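PDB 4XJE: aminoglycoside Nucleotidyltransferase (2")-Ia from Pseudomonas aeruginosa, which confers resistance to kanamycin, gentamicin, dibekacin, sisomicin and tobramycin by adenylating the 2''-hydroxyl group of these antibiotics. Local coordinates for residues A[53-58]-A[91-96]; A[109-114]-A[133-138]; A[139-144]-A[174-179]. All blocks are in the same frame, centred on the assembly; numbering follows the deposited sequence. Where two conformers were deposited one is given.

Contact 1. Residues A[53-58]-A[91-96]. With TOY (tobramycin), chain C; AMP (adenosine monophosphate), chain B.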
loop_
_atom_site.group_PDB
_atom_site.type_symbol
_atom_site.label_atom_id
_atom_site.label_comp_id
_atom_site.label_asym_id
_atom_site.label_seq_id
_atom_site.Cartn_x
_atom_site.Cartn_y
_atom_site.Cartn_z
ATOM N N ILE A 53 4.964 -6.879 1.460
ATOM C CA ILE A 53 3.973 -6.105 2.192
ATOM C C ILE A 53 4.256 -4.629 1.974
ATOM O O ILE A 53 5.346 -4.147 2.279
ATOM C CB ILE A 53 3.999 -6.428 3.694
ATOM C CG1 ILE A 53 3.582 -7.881 3.930
ATOM C CG2 ILE A 53 3.075 -5.492 4.462
ATOM C CD1 ILE A 53 4.141 -8.469 5.207
ATOM N N ASP A 54 3.276 -3.918 1.430
ATOM C CA ASP A 54 3.413 -2.489 1.201
ATOM C C ASP A 54 2.802 -1.717 2.358
ATOM O O ASP A 54 1.659 -1.962 2.745
ATOM C CB ASP A 54 2.758 -2.094 -0.119
ATOM C CG ASP A 54 3.380 -2.799 -1.303
ATOM O OD1 ASP A 54 4.574 -2.553 -1.578
ATOM O OD2 ASP A 54 2.678 -3.601 -1.957
ATOM N N LEU A 55 3.577 -0.790 2.911
ATOM C CA LEU A 55 3.129 0.028 4.030
ATOM C C LEU A 55 3.249 1.513 3.714
ATOM O O LEU A 55 4.245 1.950 3.136
ATOM C CB LEU A 55 3.942 -0.289 5.284
ATOM C CG LEU A 55 3.887 -1.720 5.821
ATOM C CD1 LEU A 55 4.902 -1.890 6.936
ATOM C CD2 LEU A 55 2.488 -2.051 6.311
ATOM N N THR A 56 2.230 2.276 4.098
ATOM C CA THR A 56 2.312 3.730 4.088
ATOM C C THR A 56 2.323 4.202 5.538
ATOM O O THR A 56 1.491 3.773 6.337
ATOM C CB THR A 56 1.144 4.389 3.324
ATOM O OG1 THR A 56 1.060 3.845 2.004
ATOM C CG2 THR A 56 1.345 5.893 3.213
ATOM N N PHE A 57 3.269 5.072 5.873
ATOM C CA PHE A 57 3.488 5.489 7.255
ATOM C C PHE A 57 3.589 7.008 7.351
ATOM O O PHE A 57 3.976 7.658 6.383
ATOM C CB PHE A 57 4.765 4.846 7.799
ATOM C CG PHE A 57 6.016 5.310 7.105
ATOM C CD1 PHE A 57 6.428 4.719 5.921
ATOM C CD2 PHE A 57 6.777 6.336 7.636
ATOM C CE1 PHE A 57 7.576 5.147 5.282
ATOM C CE2 PHE A 57 7.925 6.768 7.002
ATOM C CZ PHE A 57 8.325 6.175 5.823
ATOM N N PRO A 58 3.232 7.583 8.512
ATOM C CA PRO A 58 3.466 9.020 8.675
ATOM C C PRO A 58 4.950 9.356 8.586
ATOM O O PRO A 58 5.743 8.878 9.400
ATOM C CB PRO A 58 2.908 9.312 10.073
ATOM C CG PRO A 58 1.886 8.253 10.290
ATOM C CD PRO A 58 2.451 7.028 9.630
ATOM N N GLU A 91 10.761 -11.846 4.605
ATOM C CA GLU A 91 9.741 -10.996 3.998
ATOM C C GLU A 91 10.189 -9.547 3.884
ATOM O O GLU A 91 10.786 -8.996 4.808
ATOM C CB GLU A 91 8.446 -11.064 4.806
ATOM C CG GLU A 91 7.811 -12.446 4.849
ATOM C CD GLU A 91 7.337 -12.918 3.486
ATOM O OE1 GLU A 91 7.065 -12.063 2.615
ATOM O OE2 GLU A 91 7.238 -14.147 3.283
ATOM N N LEU A 92 9.882 -8.933 2.746
ATOM C CA LEU A 92 10.267 -7.553 2.492
ATOM C C LEU A 92 9.104 -6.599 2.736
ATOM O O LEU A 92 7.956 -6.884 2.383
ATOM C CB LEU A 92 10.794 -7.407 1.062
ATOM C CG LEU A 92 12.118 -8.139 0.811
ATOM C CD1 LEU A 92 12.472 -8.169 -0.666
ATOM C CD2 LEU A 92 13.245 -7.494 1.608
ATOM N N LEU A 93 9.422 -5.474 3.369
ATOM C CA LEU A 93 8.467 -4.405 3.620
ATOM C C LEU A 93 8.817 -3.200 2.763
ATOM O O LEU A 93 9.885 -2.604 2.924
ATOM C CB LEU A 93 8.469 -3.999 5.093
ATOM C CG LEU A 93 7.695 -4.834 6.112
ATOM C CD1 LEU A 93 7.679 -6.307 5.756
ATOM C CD2 LEU A 93 8.319 -4.623 7.483
ATOM N N ASP A 94 7.915 -2.849 1.854
ATOM C CA ASP A 94 8.094 -1.692 0.993
ATOM C C ASP A 94 7.357 -0.505 1.603
ATOM O O ASP A 94 6.130 -0.461 1.595
ATOM C CB ASP A 94 7.579 -2.004 -0.410
ATOM C CG ASP A 94 7.818 -0.877 -1.382
ATOM O OD1 ASP A 94 7.053 0.107 -1.348
ATOM O OD2 ASP A 94 8.768 -0.981 -2.183
ATOM N N CYS A 95 8.107 0.455 2.134
ATOM C CA CYS A 95 7.534 1.494 2.985
ATOM C C CYS A 95 7.591 2.873 2.338
ATOM O O CYS A 95 8.658 3.324 1.925
ATOM C CB CYS A 95 8.263 1.524 4.328
ATOM S SG CYS A 95 8.323 -0.079 5.166
ATOM N N GLU A 96 6.439 3.538 2.271
ATOM C CA GLU A 96 6.334 4.863 1.664
ATOM C C GLU A 96 5.758 5.872 2.654
ATOM O O GLU A 96 4.746 5.601 3.294
ATOM C CB GLU A 96 5.460 4.812 0.411
ATOM C CG GLU A 96 5.387 6.136 -0.331
ATOM C CD GLU A 96 4.729 6.011 -1.689
ATOM O OE1 GLU A 96 3.877 5.114 -1.865
ATOM O OE2 GLU A 96 5.069 6.812 -2.586
HETATM C C11 TOY C . 5.027 4.990 -7.403
HETATM O O11 TOY C . 5.710 4.223 -6.439
HETATM C C21 TOY C . 5.986 5.289 -8.551
HETATM N N21 TOY C . 6.539 4.065 -9.153
HETATM C C31 TOY C . 7.091 6.203 -8.031
HETATM C C41 TOY C . 6.533 7.466 -7.394
HETATM O O41 TOY C . 7.606 8.232 -6.846
HETATM C C51 TOY C . 5.540 7.078 -6.306
HETATM O O51 TOY C . 4.534 6.194 -6.837
HETATM C C61 TOY C . 4.816 8.287 -5.750
HETATM N N61 TOY C . 3.836 7.951 -4.707
HETATM C C12 TOY C . 5.335 1.044 -3.803
HETATM N N12 TOY C . 4.938 -0.138 -3.025
HETATM C C22 TOY C . 4.286 2.153 -3.694
HETATM C C32 TOY C . 4.731 3.397 -4.469
HETATM N N32 TOY C . 3.681 4.425 -4.411
HETATM C C42 TOY C . 5.060 3.051 -5.923
HETATM C C52 TOY C . 6.062 1.908 -6.034
HETATM O O52 TOY C . 6.261 1.565 -7.400
HETATM C C62 TOY C . 5.535 0.700 -5.273
HETATM O O62 TOY C . 6.506 -0.354 -5.355
HETATM C C13 TOY C . 6.241 -1.397 -6.262
HETATM C C23 TOY C . 6.491 -2.732 -5.567
HETATM O O23 TOY C . 5.744 -2.790 -4.358
HETATM C C33 TOY C . 7.982 -2.923 -5.271
HETATM N N33 TOY C . 8.212 -4.252 -4.681
HETATM C C43 TOY C . 8.753 -2.760 -6.581
HETATM O O43 TOY C . 10.152 -2.900 -6.362
HETATM C C53 TOY C . 8.455 -1.368 -7.127
HETATM O O53 TOY C . 7.054 -1.266 -7.413
HETATM C C63 TOY C . 9.185 -1.052 -8.411
HETATM O O63 TOY C . 8.944 0.287 -8.822
HETATM P P AMP B . 3.139 -5.310 -4.892
HETATM O O1P AMP B . 4.060 -4.806 -3.799
HETATM O O2P AMP B . 3.889 -6.381 -5.673
HETATM O O3P AMP B . 1.780 -5.643 -4.360
HETATM O "O5'" AMP B . 2.976 -4.073 -5.883
HETATM C "C5'" AMP B . 2.186 -2.950 -5.526
HETATM C "C4'" AMP B . 1.874 -2.104 -6.732
HETATM O "O4'" AMP B . 3.092 -1.520 -7.250
HETATM C "C3'" AMP B . 1.287 -2.848 -7.918
HETATM O "O3'" AMP B . -0.105 -3.051 -7.784
HETATM C "C2'" AMP B . 1.656 -1.953 -9.097
HETATM O "O2'" AMP B . 0.731 -0.886 -9.224
HETATM C "C1'" AMP B . 3.001 -1.375 -8.651
HETATM N N9 AMP B . 4.154 -2.049 -9.280
HETATM C C8 AMP B . 4.491 -3.375 -9.207
HETATM N N7 AMP B . 5.578 -3.690 -9.870
HETATM C C5 AMP B . 5.986 -2.488 -10.419
HETATM C C6 AMP B . 7.081 -2.139 -11.237
HETATM N N6 AMP B . 7.992 -3.015 -11.670
HETATM N N1 AMP B . 7.201 -0.846 -11.608
HETATM C C2 AMP B . 6.286 0.032 -11.185
HETATM N N3 AMP B . 5.213 -0.177 -10.415
HETATM C C4 AMP B . 5.122 -1.464 -10.067
HETATM O O HOH W 1 1.984 3.746 -0.723
#
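Asp54 and Asp94 sit abreast on neighbouring parallel strands, their CA atoms 4.8 Å apart, and both turn their carboxylates to the face of the sheet where tobramycin and AMP lie. Five backbone hydrogen bonds alternate between the strands, from Ile53 N to Leu92 O at one end to Phe57 N to Glu96 O at the other. On Asp94, CB rests against OD1 of Asp54 at 3.3 Å. Its CG lies anti to the backbone N (chi1 -176°), near both N12 of tobramycin and Asp54 OD1, and this carries Asp94 OD1 to amine N12, 2.7 Å away, while OD2 accepts a hydrogen bond from Tyr82. OD1 of Asp54 also approaches N12, at 2.8 Å, so one amine touches both carboxylates, whose OD1 atoms are 3.6 Å apart. The same Asp54 OD1 comes near O23 of tobramycin, and Asp54 OD2 lies 2.6 Å from O1P of AMP. Further along this face Glu96 reaches out as an extended chain and uses both oxygens: OE1 takes N32 of tobramycin at 2.6 Å, and OE2 takes N61. A water donates to OE1 of Glu96 and to Thr56 OG1, tying the two strands together beyond the backbone. The other face is apolar. Ile53 and Leu93 run side by side, Leu55 CD1 meets Leu93 CG, and the Phe57 ring brings CE1 against CB of Cys95; helices 11-26 and 62-71 cover this side. Asp54 and Asp94, with Asp52, bind manganese in this protein. Acids brought together on adjacent strands are characteristic of the metal site of the nucleotidyltransferase fold; here the tobramycin amine and the AMP phosphate lie against them.

Contact 2. Residues A[109-114]-A[133-138]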
loop_
_atom_site.group_PDB
_atom_site.type_symbol
_atom_site.label_atom_id
_atom_site.label_comp_id
_atom_site.label_asym_id
_atom_site.label_seq_id
_atom_site.Cartn_x
_atom_site.Cartn_y
_atom_site.Cartn_z
ATOM N N GLU A 109 2.607 12.868 -4.609
ATOM C CA GLU A 109 2.315 12.446 -5.978
ATOM C C GLU A 109 1.372 11.247 -6.006
ATOM O O GLU A 109 1.686 10.208 -6.593
ATOM C CB GLU A 109 3.610 12.107 -6.719
ATOM C CG GLU A 109 4.578 13.269 -6.835
ATOM C CD GLU A 109 5.913 12.851 -7.417
ATOM O OE1 GLU A 109 5.918 12.097 -8.414
ATOM O OE2 GLU A 109 6.959 13.266 -6.872
ATOM N N ALA A 110 0.222 11.400 -5.358
ATOM C CA ALA A 110 -0.811 10.374 -5.350
ATOM C C ALA A 110 -2.170 11.058 -5.265
ATOM O O ALA A 110 -2.240 12.251 -4.978
ATOM C CB ALA A 110 -0.610 9.412 -4.187
ATOM N N PRO A 111 -3.255 10.314 -5.529
ATOM C CA PRO A 111 -4.583 10.938 -5.522
ATOM C C PRO A 111 -5.009 11.420 -4.137
ATOM O O PRO A 111 -4.611 10.831 -3.136
ATOM C CB PRO A 111 -5.505 9.812 -6.006
ATOM C CG PRO A 111 -4.600 8.845 -6.700
ATOM C CD PRO A 111 -3.322 8.902 -5.937
ATOM N N GLN A 112 -5.804 12.485 -4.092
ATOM C CA GLN A 112 -6.386 12.951 -2.841
ATOM C C GLN A 112 -7.179 11.813 -2.203
ATOM O O GLN A 112 -7.828 11.032 -2.900
ATOM C CB GLN A 112 -7.284 14.169 -3.079
ATOM C CG GLN A 112 -7.726 14.896 -1.807
ATOM C CD GLN A 112 -8.859 14.194 -1.080
ATOM O OE1 GLN A 112 -9.574 13.378 -1.658
ATOM N NE2 GLN A 112 -9.026 14.508 0.200
ATOM N N GLY A 113 -7.117 11.724 -0.877
ATOM C CA GLY A 113 -7.813 10.681 -0.144
ATOM C C GLY A 113 -7.067 9.358 -0.090
ATOM O O GLY A 113 -7.658 8.323 0.222
ATOM N N SER A 114 -5.768 9.387 -0.377
ATOM C CA SER A 114 -4.980 8.161 -0.482
ATOM C C SER A 114 -4.829 7.403 0.840
ATOM O O SER A 114 -4.584 6.197 0.831
ATOM C CB SER A 114 -3.588 8.474 -1.036
ATOM O OG SER A 114 -2.859 9.322 -0.165
ATOM N N TRP A 133 -8.802 2.980 -3.289
ATOM C CA TRP A 133 -8.811 2.388 -4.621
ATOM C C TRP A 133 -8.080 3.273 -5.625
ATOM O O TRP A 133 -7.354 2.777 -6.486
ATOM C CB TRP A 133 -10.243 2.154 -5.108
ATOM C CG TRP A 133 -10.920 0.943 -4.536
ATOM C CD1 TRP A 133 -12.059 0.923 -3.789
ATOM C CD2 TRP A 133 -10.510 -0.424 -4.679
ATOM N NE1 TRP A 133 -12.384 -0.368 -3.453
ATOM C CE2 TRP A 133 -11.449 -1.215 -3.985
ATOM C CE3 TRP A 133 -9.439 -1.055 -5.321
ATOM C CZ2 TRP A 133 -11.350 -2.603 -3.915
ATOM C CZ3 TRP A 133 -9.342 -2.436 -5.249
ATOM C CH2 TRP A 133 -10.294 -3.194 -4.553
ATOM N N GLU A 134 -8.283 4.582 -5.509
ATOM C CA GLU A 134 -7.649 5.541 -6.406
ATOM C C GLU A 134 -6.127 5.491 -6.271
ATOM O O GLU A 134 -5.410 5.514 -7.270
ATOM C CB GLU A 134 -8.163 6.957 -6.129
ATOM C CG GLU A 134 -9.624 7.191 -6.528
ATOM C CD GLU A 134 -10.622 6.780 -5.458
ATOM O OE1 GLU A 134 -10.221 6.142 -4.462
ATOM O OE2 GLU A 134 -11.820 7.099 -5.615
ATOM N N ALA A 135 -5.643 5.419 -5.035
ATOM C CA ALA A 135 -4.209 5.318 -4.765
ATOM C C ALA A 135 -3.631 4.019 -5.326
ATOM O O ALA A 135 -2.537 4.003 -5.886
ATOM C CB ALA A 135 -3.950 5.407 -3.272
ATOM N N ILE A 136 -4.378 2.933 -5.154
ATOM C CA ILE A 136 -3.999 1.617 -5.668
ATOM C C ILE A 136 -3.861 1.630 -7.194
ATOM O O ILE A 136 -2.850 1.181 -7.744
ATOM C CB ILE A 136 -5.043 0.552 -5.239
ATOM C CG1 ILE A 136 -4.970 0.318 -3.725
ATOM C CG2 ILE A 136 -4.830 -0.770 -5.976
ATOM C CD1 ILE A 136 -6.136 -0.486 -3.173
ATOM N N ILE A 137 -4.898 2.126 -7.863
ATOM C CA ILE A 137 -4.922 2.222 -9.321
ATOM C C ILE A 137 -3.789 3.107 -9.818
ATOM O O ILE A 137 -3.103 2.771 -10.782
ATOM C CB ILE A 137 -6.280 2.781 -9.821
ATOM C CG1 ILE A 137 -7.263 1.634 -10.087
ATOM C CG2 ILE A 137 -6.108 3.649 -11.079
ATOM C CD1 ILE A 137 -7.049 0.901 -11.404
ATOM N N TRP A 138 -3.616 4.243 -9.151
ATOM C CA TRP A 138 -2.627 5.250 -9.526
ATOM C C TRP A 138 -1.245 4.654 -9.776
ATOM O O TRP A 138 -0.558 5.030 -10.726
ATOM C CB TRP A 138 -2.563 6.307 -8.423
ATOM C CG TRP A 138 -1.706 7.501 -8.678
ATOM C CD1 TRP A 138 -0.423 7.696 -8.257
ATOM C CD2 TRP A 138 -2.085 8.693 -9.375
ATOM N NE1 TRP A 138 0.024 8.932 -8.657
ATOM C CE2 TRP A 138 -0.978 9.564 -9.346
ATOM C CE3 TRP A 138 -3.253 9.108 -10.023
ATOM C CZ2 TRP A 138 -1.001 10.821 -9.947
ATOM C CZ3 TRP A 138 -3.275 10.356 -10.618
ATOM C CH2 TRP A 138 -2.158 11.199 -10.573
HETATM O O HOH W 2 -8.215 8.525 -3.064
#
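The single N-H of Trp138 NE1 is shared by two oxygens: the hydroxyl of Tyr142, its stronger polar partner, and the backbone O of Glu109, 2.9 Å from NE1 but only weakly bonded, the angle at the hydrogen bent to 128°. Swung away from its own backbone N (chi1 -174°), the indole reaches from the helix to the loop and offers one face to the peptide that follows Glu109. Two carbons settle on that face. Pro111 CD lies 3.7 Å from the centroid of the five-membered ring of Trp138, and Ala110 CA lies 4.0 Å from the same centroid; both are CH-pi contacts, each 23° off the ring normal. The pyrrolidine of Pro111 spreads farther, with CG against CE3 of Trp138 and CB at 3.9 Å from CB of Glu134. It lies across Glu134 and Trp138, one turn apart on the helix. At the end of the loop segment, CB of Ser114 meets CB of Ala135 at 3.8 Å, while Ser114 OG is engaged by Glu106. Residues 111-114 form a type II beta turn, with Gly113 at its positive-phi position. The corners of this turn, Pro111 and Ser114, with the residues before it, seat the loop after strand 105-107 on the first turns of helix 133-146, beside the tobramycin pocket.

Contact 3. Residues A[139-144]-A[174-179]. With AMP (adenosine monophosphate), chain B; TOY (tobramycin), chain C.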
loop_
_atom_site.group_PDB
_atom_site.type_symbol
_atom_site.label_atom_id
_atom_site.label_comp_id
_atom_site.label_asym_id
_atom_site.label_seq_id
_atom_site.Cartn_x
_atom_site.Cartn_y
_atom_site.Cartn_z
ATOM N N ASP A 139 -0.846 3.708 -8.936
ATOM C CA ASP A 139 0.477 3.112 -9.061
ATOM C C ASP A 139 0.591 2.193 -10.277
ATOM O O ASP A 139 1.695 1.954 -10.766
ATOM C CB ASP A 139 0.849 2.353 -7.784
ATOM C CG ASP A 139 1.403 3.265 -6.699
ATOM O OD1 ASP A 139 1.793 4.409 -7.014
ATOM O OD2 ASP A 139 1.464 2.836 -5.529
ATOM N N TYR A 140 -0.531 1.683 -10.777
ATOM C CA TYR A 140 -0.502 0.910 -12.018
ATOM C C TYR A 140 -0.217 1.798 -13.227
ATOM O O TYR A 140 0.315 1.325 -14.230
ATOM C CB TYR A 140 -1.816 0.159 -12.237
ATOM C CG TYR A 140 -2.006 -1.043 -11.342
ATOM C CD1 TYR A 140 -1.313 -2.224 -11.567
ATOM C CD2 TYR A 140 -2.895 -1.001 -10.280
ATOM C CE1 TYR A 140 -1.496 -3.325 -10.749
ATOM C CE2 TYR A 140 -3.087 -2.088 -9.464
ATOM C CZ TYR A 140 -2.388 -3.247 -9.700
ATOM O OH TYR A 140 -2.587 -4.327 -8.872
ATOM N N PHE A 141 -0.570 3.079 -13.139
ATOM C CA PHE A 141 -0.306 4.003 -14.238
ATOM C C PHE A 141 1.204 4.164 -14.447
ATOM O O PHE A 141 1.681 4.109 -15.581
ATOM C CB PHE A 141 -0.970 5.366 -13.983
ATOM C CG PHE A 141 -2.485 5.324 -13.924
ATOM C CD1 PHE A 141 -3.210 4.335 -14.581
ATOM C CD2 PHE A 141 -3.182 6.290 -13.216
ATOM C CE1 PHE A 141 -4.594 4.311 -14.521
ATOM C CE2 PHE A 141 -4.566 6.268 -13.153
ATOM C CZ PHE A 141 -5.271 5.280 -13.807
ATOM N N TYR A 142 1.957 4.349 -13.363
ATOM C CA TYR A 142 3.418 4.364 -13.448
ATOM C C TYR A 142 3.929 3.081 -14.082
ATOM O O TYR A 142 4.775 3.097 -14.977
ATOM C CB TYR A 142 4.071 4.500 -12.073
ATOM C CG TYR A 142 3.810 5.783 -11.328
ATOM C CD1 TYR A 142 4.473 6.958 -11.659
ATOM C CD2 TYR A 142 2.939 5.805 -10.256
ATOM C CE1 TYR A 142 4.246 8.127 -10.953
ATOM C CE2 TYR A 142 2.705 6.956 -9.547
ATOM C CZ TYR A 142 3.358 8.115 -9.894
ATOM O OH TYR A 142 3.108 9.255 -9.170
ATOM N N TYR A 143 3.413 1.968 -13.573
ATOM C CA TYR A 143 3.817 0.640 -14.003
ATOM C C TYR A 143 3.630 0.487 -15.508
ATOM O O TYR A 143 4.481 -0.078 -16.198
ATOM C CB TYR A 143 3.004 -0.412 -13.241
ATOM C CG TYR A 143 3.480 -1.844 -13.366
ATOM C CD1 TYR A 143 4.767 -2.156 -13.798
ATOM C CD2 TYR A 143 2.629 -2.893 -13.043
ATOM C CE1 TYR A 143 5.183 -3.469 -13.901
ATOM C CE2 TYR A 143 3.038 -4.201 -13.146
ATOM C CZ TYR A 143 4.312 -4.485 -13.576
ATOM O OH TYR A 143 4.714 -5.792 -13.676
ATOM N N ALA A 144 2.517 1.011 -16.013
ATOM C CA ALA A 144 2.204 0.923 -17.432
ATOM C C ALA A 144 3.168 1.751 -18.281
ATOM O O ALA A 144 3.469 1.384 -19.415
ATOM C CB ALA A 144 0.771 1.366 -17.679
ATOM N N VAL A 174 -10.852 9.084 -15.632
ATOM C CA VAL A 174 -10.693 10.438 -15.129
ATOM C C VAL A 174 -9.368 10.536 -14.377
ATOM O O VAL A 174 -8.617 11.500 -14.535
ATOM C CB VAL A 174 -11.864 10.838 -14.207
ATOM C CG1 VAL A 174 -11.555 12.117 -13.462
ATOM C CG2 VAL A 174 -13.146 10.994 -15.014
ATOM N N LEU A 175 -9.088 9.522 -13.564
ATOM C CA LEU A 175 -7.845 9.459 -12.806
ATOM C C LEU A 175 -6.639 9.335 -13.741
ATOM O O LEU A 175 -5.603 9.963 -13.514
ATOM C CB LEU A 175 -7.890 8.283 -11.826
ATOM C CG LEU A 175 -7.013 8.362 -10.577
ATOM C CD1 LEU A 175 -7.431 9.524 -9.690
ATOM C CD2 LEU A 175 -7.090 7.046 -9.811
ATOM N N ARG A 176 -6.779 8.528 -14.791
ATOM C CA ARG A 176 -5.715 8.374 -15.779
ATOM C C ARG A 176 -5.426 9.708 -16.464
ATOM O O ARG A 176 -4.272 10.037 -16.735
ATOM C CB ARG A 176 -6.084 7.321 -16.829
ATOM C CG ARG A 176 -4.915 6.918 -17.727
ATOM C CD ARG A 176 -5.381 6.190 -18.977
ATOM N NE ARG A 176 -6.286 5.086 -18.671
ATOM C CZ ARG A 176 -5.904 3.868 -18.298
ATOM N NH1 ARG A 176 -4.617 3.561 -18.168
ATOM N NH2 ARG A 176 -6.820 2.946 -18.047
ATOM N N ALA A 177 -6.481 10.470 -16.744
ATOM C CA ALA A 177 -6.328 11.785 -17.356
ATOM C C ALA A 177 -5.554 12.722 -16.431
ATOM O O ALA A 177 -4.675 13.462 -16.874
ATOM C CB ALA A 177 -7.688 12.378 -17.694
ATOM N N ALA A 178 -5.881 12.685 -15.143
ATOM C CA ALA A 178 -5.172 13.494 -14.159
ATOM C C ALA A 178 -3.705 13.083 -14.093
ATOM O O ALA A 178 -2.818 13.932 -13.995
ATOM C CB ALA A 178 -5.823 13.365 -12.791
ATOM N N PHE A 179 -3.453 11.780 -14.148
ATOM C CA PHE A 179 -2.093 11.258 -14.114
ATOM C C PHE A 179 -1.296 11.749 -15.319
ATOM O O PHE A 179 -0.204 12.297 -15.172
ATOM C CB PHE A 179 -2.107 9.728 -14.079
ATOM C CG PHE A 179 -0.740 9.102 -14.053
ATOM C CD1 PHE A 179 -0.076 8.804 -15.233
ATOM C CD2 PHE A 179 -0.120 8.806 -12.851
ATOM C CE1 PHE A 179 1.181 8.226 -15.213
ATOM C CE2 PHE A 179 1.136 8.228 -12.823
ATOM C CZ PHE A 179 1.787 7.938 -14.005
HETATM P P AMP B . 3.139 -5.310 -4.892
HETATM O O1P AMP B . 4.060 -4.806 -3.799
HETATM O O2P AMP B . 3.889 -6.381 -5.673
HETATM O O3P AMP B . 1.780 -5.643 -4.360
HETATM O "O5'" AMP B . 2.976 -4.073 -5.883
HETATM C "C5'" AMP B . 2.186 -2.950 -5.526
HETATM C "C4'" AMP B . 1.874 -2.104 -6.732
HETATM O "O4'" AMP B . 3.092 -1.520 -7.250
HETATM C "C3'" AMP B . 1.287 -2.848 -7.918
HETATM O "O3'" AMP B . -0.105 -3.051 -7.784
HETATM C "C2'" AMP B . 1.656 -1.953 -9.097
HETATM O "O2'" AMP B . 0.731 -0.886 -9.224
HETATM C "C1'" AMP B . 3.001 -1.375 -8.651
HETATM N N9 AMP B . 4.154 -2.049 -9.280
HETATM C C8 AMP B . 4.491 -3.375 -9.207
HETATM N N7 AMP B . 5.578 -3.690 -9.870
HETATM C C5 AMP B . 5.986 -2.488 -10.419
HETATM C C6 AMP B . 7.081 -2.139 -11.237
HETATM N N6 AMP B . 7.992 -3.015 -11.670
HETATM N N1 AMP B . 7.201 -0.846 -11.608
HETATM C C2 AMP B . 6.286 0.032 -11.185
HETATM N N3 AMP B . 5.213 -0.177 -10.415
HETATM C C4 AMP B . 5.122 -1.464 -10.067
HETATM C C11 TOY C . 5.027 4.990 -7.403
HETATM O O11 TOY C . 5.710 4.223 -6.439
HETATM C C21 TOY C . 5.986 5.289 -8.551
HETATM N N21 TOY C . 6.539 4.065 -9.153
HETATM C C31 TOY C . 7.091 6.203 -8.031
HETATM C C41 TOY C . 6.533 7.466 -7.394
HETATM O O41 TOY C . 7.606 8.232 -6.846
HETATM C C51 TOY C . 5.540 7.078 -6.306
HETATM O O51 TOY C . 4.534 6.194 -6.837
HETATM C C61 TOY C . 4.816 8.287 -5.750
HETATM N N61 TOY C . 3.836 7.951 -4.707
HETATM C C12 TOY C . 5.335 1.044 -3.803
HETATM N N12 TOY C . 4.938 -0.138 -3.025
HETATM C C22 TOY C . 4.286 2.153 -3.694
HETATM C C32 TOY C . 4.731 3.397 -4.469
HETATM N N32 TOY C . 3.681 4.425 -4.411
HETATM C C42 TOY C . 5.060 3.051 -5.923
HETATM C C52 TOY C . 6.062 1.908 -6.034
HETATM O O52 TOY C . 6.261 1.565 -7.400
HETATM C C62 TOY C . 5.535 0.700 -5.273
HETATM O O62 TOY C . 6.506 -0.354 -5.355
HETATM C C13 TOY C . 6.241 -1.397 -6.262
HETATM C C23 TOY C . 6.491 -2.732 -5.567
HETATM O O23 TOY C . 5.744 -2.790 -4.358
HETATM C C33 TOY C . 7.982 -2.923 -5.271
HETATM N N33 TOY C . 8.212 -4.252 -4.681
HETATM C C43 TOY C . 8.753 -2.760 -6.581
HETATM O O43 TOY C . 10.152 -2.900 -6.362
HETATM C C53 TOY C . 8.455 -1.368 -7.127
HETATM O O53 TOY C . 7.054 -1.266 -7.413
HETATM C C63 TOY C . 9.185 -1.052 -8.411
HETATM O O63 TOY C . 8.944 0.287 -8.822
#
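Three aromatic rings set the geometry here: Phe179, from segment 174-179, is wedged between Phe141 and Tyr142 of segment 139-144. Phe179 turns its edge to the face of Tyr142, a T-shaped pair with planes at 84° and centroids 4.8 Å apart, and CE2 of Phe179 sits over the middle of the tyrosine ring. Toward Phe141 it shows a face instead. CB of Phe141 stands almost exactly on the Phe179 ring normal, 3.5 Å from the centroid, while the Phe141 ring beyond it presents its edge in an offset edge-to-face pair with planes at 60°. This aromatic cluster joins helices 133-146 and 169-183 of the C-terminal helical region; the short segments cross at -59° with their axes 10.6 Å apart. Phe141 also leans on the backbone of the second helix, CE2 approaching Arg176 CA at 3.6 Å. Above its ring passes the aliphatic part of Arg176, CB and CG, and farther on Arg176 NH1 comes within 3.7 Å of Phe141 CE1. The NH2 end of Arg176 is committed to Glu173 and Tyr160. On the face of Tyr142 away from Phe179 lies tobramycin, with C21 over the ring centre. Neighbouring Asp139 accepts N32 of the antibiotic at OD2, 2.9 Å away, and Tyr143 lays its ring over the adenine of AMP.

How the contacts relate
From the N terminus, the chain first closes contact 1, joining strand 53-58 with the start of strand 91-100 around the intervening helix 62-71 and strands 75-79 and 84-88. Contact 2 opens only after this; its loop encloses strands 121-123 and 126-128 and brings residues 109-114 onto helix 133-146. Contact 3 begins farther along that helix, encloses helix 154-167 and closes on helix 169-183. The three loops therefore follow in series, neither nested nor crossed. Contacts 2 and 3 share a helix and touch, with Trp138 against Phe179. Contact 1 lies apart in the sheet, about 21 Å between centres from contact 3, yet both reach tobramycin and AMP, which occupy the cleft between sheet and helices.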